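Local coordinates for protein member of s1p family of ribosomal proteins (Pyrococcus furiosus, PDB 5YH1) that probably acts as an exonuclease of the DHH (RecJ-like) family and binds manganese through its DHH domain, the part in this chain, at residues 38-49 and 204-212. Sequence-based numbering, arbitrary orientation.
Sequences KPKIMKAAFMIR and TEVARYINP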
ATOM      1  N   LYS A  38      -3.918  31.240  26.194  1.00 30.48           N
ATOM      2  CA  LYS A  38      -4.879  32.044  25.423  1.00 32.86           C
ATOM      3  C   LYS A  38      -4.280  32.853  24.259  1.00 32.18           C
ATOM      4  O   LYS A  38      -4.838  32.850  23.165  1.00 32.30           O
ATOM      5  CB  LYS A  38      -5.630  32.983  26.351  1.00 33.74           C
ATOM      6  CG  LYS A  38      -6.910  33.557  25.782  1.00 36.07           C
ATOM      7  CD  LYS A  38      -7.709  34.117  26.942  1.00 39.58           C
ATOM      8  CE  LYS A  38      -8.974  34.808  26.501  1.00 42.34           C
ATOM      9  NZ  LYS A  38      -9.951  34.782  27.626  1.00 43.63           N
ATOM     10  N   PRO A  39      -3.167  33.566  24.493  1.00 31.43           N
ATOM     11  CA  PRO A  39      -2.587  34.309  23.371  1.00 32.90           C
ATOM     12  C   PRO A  39      -2.214  33.419  22.160  1.00 31.38           C
ATOM     13  O   PRO A  39      -2.468  33.799  21.021  1.00 30.84           O
ATOM     14  CB  PRO A  39      -1.329  34.956  23.986  1.00 32.22           C
ATOM     15  CG  PRO A  39      -1.603  34.996  25.460  1.00 32.63           C
ATOM     16  CD  PRO A  39      -2.380  33.743  25.728  1.00 32.77           C
ATOM     17  N   LYS A  40      -1.629  32.256  22.412  1.00 30.58           N
ATOM     18  CA  LYS A  40      -1.278  31.332  21.329  1.00 31.75           C
ATOM     19  C   LYS A  40      -2.504  30.651  20.733  1.00 30.41           C
ATOM     20  O   LYS A  40      -2.571  30.430  19.532  1.00 30.28           O
ATOM     21  CB  LYS A  40      -0.261  30.311  21.812  1.00 33.68           C
ATOM     22  CG  LYS A  40       0.970  30.982  22.398  1.00 37.62           C
ATOM     23  CD  LYS A  40       2.227  30.150  22.239  1.00 43.90           C
ATOM     24  CE  LYS A  40       3.015  30.053  23.538  1.00 48.61           C
ATOM     25  NZ  LYS A  40       4.236  29.214  23.351  1.00 51.44           N
ATOM     26  N   ILE A  41      -3.486  30.347  21.570  1.00 30.12           N
ATOM     27  CA  ILE A  41      -4.763  29.840  21.087  1.00 29.42           C
ATOM     28  C   ILE A  41      -5.424  30.830  20.122  1.00 29.57           C
ATOM     29  O   ILE A  41      -5.923  30.433  19.059  1.00 27.16           O
ATOM     30  CB  ILE A  41      -5.710  29.502  22.260  1.00 27.46           C
ATOM     31  CG1 ILE A  41      -5.269  28.173  22.890  1.00 27.98           C
ATOM     32  CG2 ILE A  41      -7.150  29.412  21.788  1.00 27.05           C
ATOM     33  CD1 ILE A  41      -5.992  27.806  24.172  1.00 28.25           C
HETATM   34  N   MSE A  42      -5.412  32.106  20.492  1.00 29.46           N
HETATM   35  CA  MSE A  42      -6.015  33.158  19.668  1.00 32.00           C
HETATM   36  C   MSE A  42      -5.210  33.391  18.407  1.00 29.53           C
HETATM   37  O   MSE A  42      -5.776  33.653  17.358  1.00 29.62           O
HETATM   38  CB  MSE A  42      -6.187  34.460  20.459  1.00 33.62           C
HETATM   39  CG  MSE A  42      -7.339  34.295  21.451  1.00 38.45           C
HETATM   40 SE   MSE A  42      -7.734  35.953  22.465  1.00 43.93          SE
HETATM   41  CE  MSE A  42      -8.899  36.837  21.144  1.00 38.84           C
ATOM     42  N   LYS A  43      -3.895  33.292  18.495  1.00 28.98           N
ATOM     43  CA  LYS A  43      -3.040  33.373  17.309  1.00 30.66           C
ATOM     44  C   LYS A  43      -3.307  32.213  16.337  1.00 30.37           C
ATOM     45  O   LYS A  43      -3.421  32.430  15.132  1.00 31.13           O
ATOM     46  CB  LYS A  43      -1.571  33.378  17.714  1.00 30.94           C
ATOM     47  CG  LYS A  43      -0.611  33.583  16.545  1.00 33.67           C
ATOM     48  CD  LYS A  43       0.814  33.704  17.054  1.00 35.23           C
ATOM     49  CE  LYS A  43       1.821  33.891  15.931  1.00 36.74           C
ATOM     50  NZ  LYS A  43       3.195  33.783  16.491  1.00 37.08           N
ATOM     51  N   ALA A  44      -3.417  30.993  16.863  1.00 29.15           N
ATOM     52  CA  ALA A  44      -3.734  29.826  16.031  1.00 28.32           C
ATOM     53  C   ALA A  44      -5.037  30.042  15.275  1.00 27.86           C
ATOM     54  O   ALA A  44      -5.117  29.805  14.066  1.00 28.37           O
ATOM     55  CB  ALA A  44      -3.820  28.564  16.886  1.00 27.65           C
ATOM     56  N   ALA A  45      -6.052  30.512  15.990  1.00 27.45           N
ATOM     57  CA  ALA A  45      -7.361  30.749  15.396  1.00 28.07           C
ATOM     58  C   ALA A  45      -7.313  31.884  14.379  1.00 28.10           C
ATOM     59  O   ALA A  45      -7.968  31.818  13.348  1.00 28.93           O
ATOM     60  CB  ALA A  45      -8.396  31.039  16.474  1.00 27.78           C
ATOM     61  N   PHE A  46      -6.538  32.920  14.676  1.00 29.89           N
ATOM     62  CA  PHE A  46      -6.312  34.008  13.729  1.00 30.37           C
ATOM     63  C   PHE A  46      -5.723  33.482  12.412  1.00 29.66           C
ATOM     64  O   PHE A  46      -6.226  33.795  11.333  1.00 28.35           O
ATOM     65  CB  PHE A  46      -5.381  35.079  14.328  1.00 31.70           C
ATOM     66  CG  PHE A  46      -4.883  36.081  13.319  1.00 32.60           C
ATOM     67  CD1 PHE A  46      -5.655  37.180  12.968  1.00 33.50           C
ATOM     68  CD2 PHE A  46      -3.650  35.915  12.699  1.00 33.48           C
ATOM     69  CE1 PHE A  46      -5.200  38.095  12.023  1.00 34.00           C
ATOM     70  CE2 PHE A  46      -3.195  36.825  11.755  1.00 33.73           C
ATOM     71  CZ  PHE A  46      -3.973  37.916  11.416  1.00 33.65           C
HETATM   72  N   MSE A  47      -4.664  32.684  12.506  1.00 29.14           N
HETATM   73  CA  MSE A  47      -4.004  32.160  11.302  1.00 30.19           C
HETATM   74  C   MSE A  47      -4.924  31.279  10.497  1.00 28.76           C
HETATM   75  O   MSE A  47      -4.957  31.364   9.272  1.00 29.32           O
HETATM   76  CB  MSE A  47      -2.731  31.420  11.685  1.00 32.52           C
HETATM   77  CG  MSE A  47      -1.634  32.432  11.995  1.00 35.20           C
HETATM   78 SE   MSE A  47      -0.030  31.511  12.652  0.94 43.64          SE
HETATM   79  CE  MSE A  47       0.559  30.846  10.885  1.00 42.28           C
ATOM     80  N   ILE A  48      -5.705  30.442  11.170  1.00 28.03           N
ATOM     81  CA  ILE A  48      -6.609  29.536  10.470  1.00 26.93           C
ATOM     82  C   ILE A  48      -7.720  30.329   9.780  1.00 27.58           C
ATOM     83  O   ILE A  48      -7.985  30.124   8.586  1.00 26.17           O
ATOM     84  CB  ILE A  48      -7.134  28.426  11.409  1.00 26.87           C
ATOM     85  CG1 ILE A  48      -5.991  27.455  11.723  1.00 27.42           C
ATOM     86  CG2 ILE A  48      -8.292  27.663  10.788  1.00 27.09           C
ATOM     87  CD1 ILE A  48      -6.234  26.546  12.905  1.00 28.10           C
ATOM     88  N   ARG A  49      -8.334  31.258  10.512  1.00 28.13           N
ATOM     89  CA  ARG A  49      -9.403  32.098   9.954  1.00 28.76           C
ATOM     90  C   ARG A  49      -8.906  32.928   8.765  1.00 28.72           C
ATOM     91  O   ARG A  49      -9.620  33.108   7.786  1.00 28.50           O
ATOM     92  CB  ARG A  49      -9.982  33.031  11.032  1.00 29.75           C
ATOM     93  CG  ARG A  49     -10.853  32.345  12.078  1.00 30.57           C
ATOM     94  CD  ARG A  49     -11.101  33.263  13.272  1.00 32.14           C
ATOM     95  NE  ARG A  49     -11.717  34.532  12.866  1.00 32.76           N
ATOM     96  CZ  ARG A  49     -13.004  34.685  12.555  1.00 32.53           C
ATOM     97  NH1 ARG A  49     -13.849  33.672  12.610  1.00 33.48           N
ATOM     98  NH2 ARG A  49     -13.453  35.867  12.187  1.00 33.56           N
ATOM     99  N   THR A 204     -10.614  21.638  20.498  1.00 24.17           N
ATOM    100  CA  THR A 204     -12.000  22.086  20.640  1.00 24.70           C
ATOM    101  C   THR A 204     -12.039  23.562  21.040  1.00 24.34           C
ATOM    102  O   THR A 204     -12.815  24.329  20.477  1.00 24.14           O
ATOM    103  CB  THR A 204     -12.781  21.222  21.650  1.00 24.73           C
ATOM    104  OG1 THR A 204     -12.882  19.881  21.156  1.00 23.98           O
ATOM    105  CG2 THR A 204     -14.176  21.771  21.871  1.00 24.66           C
ATOM    106  N   GLU A 205     -11.174  23.978  21.966  1.00 25.00           N
ATOM    107  CA  GLU A 205     -11.135  25.399  22.357  1.00 25.66           C
ATOM    108  C   GLU A 205     -10.671  26.261  21.176  1.00 27.09           C
ATOM    109  O   GLU A 205     -11.310  27.271  20.858  1.00 27.88           O
ATOM    110  CB  GLU A 205     -10.263  25.636  23.587  1.00 25.24           C
ATOM    111  CG  GLU A 205     -10.692  24.869  24.839  1.00 26.01           C
ATOM    112  CD  GLU A 205     -12.011  25.337  25.471  1.00 26.48           C
ATOM    113  OE1 GLU A 205     -12.639  26.305  24.994  1.00 27.07           O
ATOM    114  OE2 GLU A 205     -12.435  24.725  26.473  1.00 25.59           O
ATOM    115  N   VAL A 206      -9.612  25.846  20.479  1.00 26.77           N
ATOM    116  CA  VAL A 206      -9.196  26.579  19.275  1.00 25.63           C
ATOM    117  C   VAL A 206     -10.357  26.680  18.299  1.00 25.82           C
ATOM    118  O   VAL A 206     -10.620  27.762  17.744  1.00 26.67           O
ATOM    119  CB  VAL A 206      -7.968  25.970  18.571  1.00 25.74           C
ATOM    120  CG1 VAL A 206      -7.710  26.681  17.246  1.00 25.73           C
ATOM    121  CG2 VAL A 206      -6.734  26.072  19.450  1.00 25.31           C
ATOM    122  N   ALA A 207     -11.065  25.571  18.100  1.00 25.87           N
ATOM    123  CA  ALA A 207     -12.200  25.557  17.174  1.00 26.25           C
ATOM    124  C   ALA A 207     -13.271  26.586  17.541  1.00 27.08           C
ATOM    125  O   ALA A 207     -13.877  27.195  16.662  1.00 28.00           O
ATOM    126  CB  ALA A 207     -12.816  24.168  17.096  1.00 26.25           C
ATOM    127  N   ARG A 208     -13.511  26.767  18.835  1.00 28.49           N
ATOM    128  CA  ARG A 208     -14.482  27.758  19.307  1.00 28.98           C
ATOM    129  C   ARG A 208     -14.042  29.185  18.948  1.00 29.37           C
ATOM    130  O   ARG A 208     -14.877  30.016  18.590  1.00 31.82           O
ATOM    131  CB  ARG A 208     -14.708  27.626  20.822  1.00 28.96           C
ATOM    132  CG  ARG A 208     -15.432  26.348  21.230  1.00 29.26           C
ATOM    133  CD  ARG A 208     -15.531  26.183  22.744  1.00 29.95           C
ATOM    134  NE  ARG A 208     -16.135  27.370  23.354  1.00 29.74           N
ATOM    135  CZ  ARG A 208     -15.465  28.359  23.950  1.00 29.70           C
ATOM    136  NH1 ARG A 208     -14.147  28.328  24.099  1.00 29.99           N
ATOM    137  NH2 ARG A 208     -16.134  29.396  24.416  1.00 30.29           N
ATOM    138  N   TYR A 209     -12.743  29.464  19.030  1.00 28.72           N
ATOM    139  CA  TYR A 209     -12.220  30.755  18.585  1.00 29.32           C
ATOM    140  C   TYR A 209     -12.282  30.920  17.065  1.00 30.48           C
ATOM    141  O   TYR A 209     -12.524  32.019  16.568  1.00 29.68           O
ATOM    142  CB  TYR A 209     -10.796  30.975  19.085  1.00 30.29           C
ATOM    143  CG  TYR A 209     -10.731  31.320  20.554  1.00 31.90           C
ATOM    144  CD1 TYR A 209     -10.833  30.332  21.521  1.00 32.34           C
ATOM    145  CD2 TYR A 209     -10.573  32.636  20.983  1.00 31.70           C
ATOM    146  CE1 TYR A 209     -10.765  30.626  22.867  1.00 32.08           C
ATOM    147  CE2 TYR A 209     -10.506  32.940  22.334  1.00 32.48           C
ATOM    148  CZ  TYR A 209     -10.613  31.927  23.272  1.00 32.58           C
ATOM    149  OH  TYR A 209     -10.557  32.200  24.621  1.00 31.85           O
ATOM    150  N   ILE A 210     -12.075  29.832  16.323  1.00 30.06           N
ATOM    151  CA  ILE A 210     -12.187  29.888  14.871  1.00 29.42           C
ATOM    152  C   ILE A 210     -13.616  30.212  14.475  1.00 30.66           C
ATOM    153  O   ILE A 210     -13.838  31.068  13.622  1.00 29.98           O
ATOM    154  CB  ILE A 210     -11.742  28.564  14.200  1.00 29.21           C
ATOM    155  CG1 ILE A 210     -10.232  28.392  14.339  1.00 28.80           C
ATOM    156  CG2 ILE A 210     -12.128  28.546  12.726  1.00 29.89           C
ATOM    157  CD1 ILE A 210      -9.755  26.974  14.134  1.00 29.43           C
ATOM    158  N   ASN A 211     -14.578  29.520  15.083  1.00 30.98           N
ATOM    159  CA  ASN A 211     -15.979  29.659  14.707  1.00 31.94           C
ATOM    160  C   ASN A 211     -16.912  29.448  15.909  1.00 32.56           C
ATOM    161  O   ASN A 211     -17.389  28.339  16.144  1.00 32.21           O
ATOM    162  CB  ASN A 211     -16.320  28.678  13.576  1.00 31.87           C
ATOM    163  CG  ASN A 211     -17.703  28.900  13.005  1.00 32.20           C
ATOM    164  OD1 ASN A 211     -18.444  29.765  13.462  1.00 34.01           O
ATOM    165  ND2 ASN A 211     -18.058  28.120  12.001  1.00 32.16           N
ATOM    166  N   PRO A 212     -17.191  30.524  16.667  1.00 33.93           N
ATOM    167  CA  PRO A 212     -18.028  30.379  17.867  1.00 34.30           C
ATOM    168  C   PRO A 212     -19.389  29.705  17.648  1.00 34.16           C
ATOM    169  O   PRO A 212     -19.917  29.119  18.577  1.00 33.85           O
ATOM    170  CB  PRO A 212     -18.186  31.827  18.358  1.00 33.23           C
ATOM    171  CG  PRO A 212     -16.948  32.512  17.884  1.00 33.66           C
ATOM    172  CD  PRO A 212     -16.649  31.891  16.540  1.00 33.53           C
TER
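Segments 38-49, within helix 32-53, and 204-210, the last turns of helix 199-210, cross at -54°, their axes 8.5 Å apart and both running in the same general sense. The CA atoms of A45 and I210 come within 4.9 Å. This is helix-helix packing in the DHH domain, beside its parallel beta-sheet: I41 also touches V185 of strand 183-185, and I48 touches V134 of strand 132-136. Y209 is a knob in a hole formed by K38, I41, M42 and A45. I41 lays CG2 over one face of the Y209 ring, off-centre toward the rim, in a CH-pi contact 4.2 Å from the centroid. M42, a selenomethionine, comes obliquely, with CG 3.6 Å from Y209 CE2. Its SE makes a Met-aromatic contact, also oblique. The extended chain of K38 crosses the phenol end, CE lying near Y209 OH, while its NZ forms a salt bridge with D24. Small A45 lets the helices close in: its CB is 3.5 Å from Y209 CB. V206 meets I41 and A44 with its two methyls. In I210, CG1 stands anti to the carbonyl carbon (chi1 -70°), and I210 CD1 lies 3.7 Å from I48 CG2. The polar link is at the C-terminal end of helix 199-210. NE and NH2 of R49 bond A20 O and R19 O, at the end of helix 2-20. The bend at chi3 (57°) turns NH1 to I210 O, so the guanidinium is tied to three carbonyls. R49 NH1 donates to I210 O at 2.8 Å, and the oxygen lies nearly in the guanidinium plane.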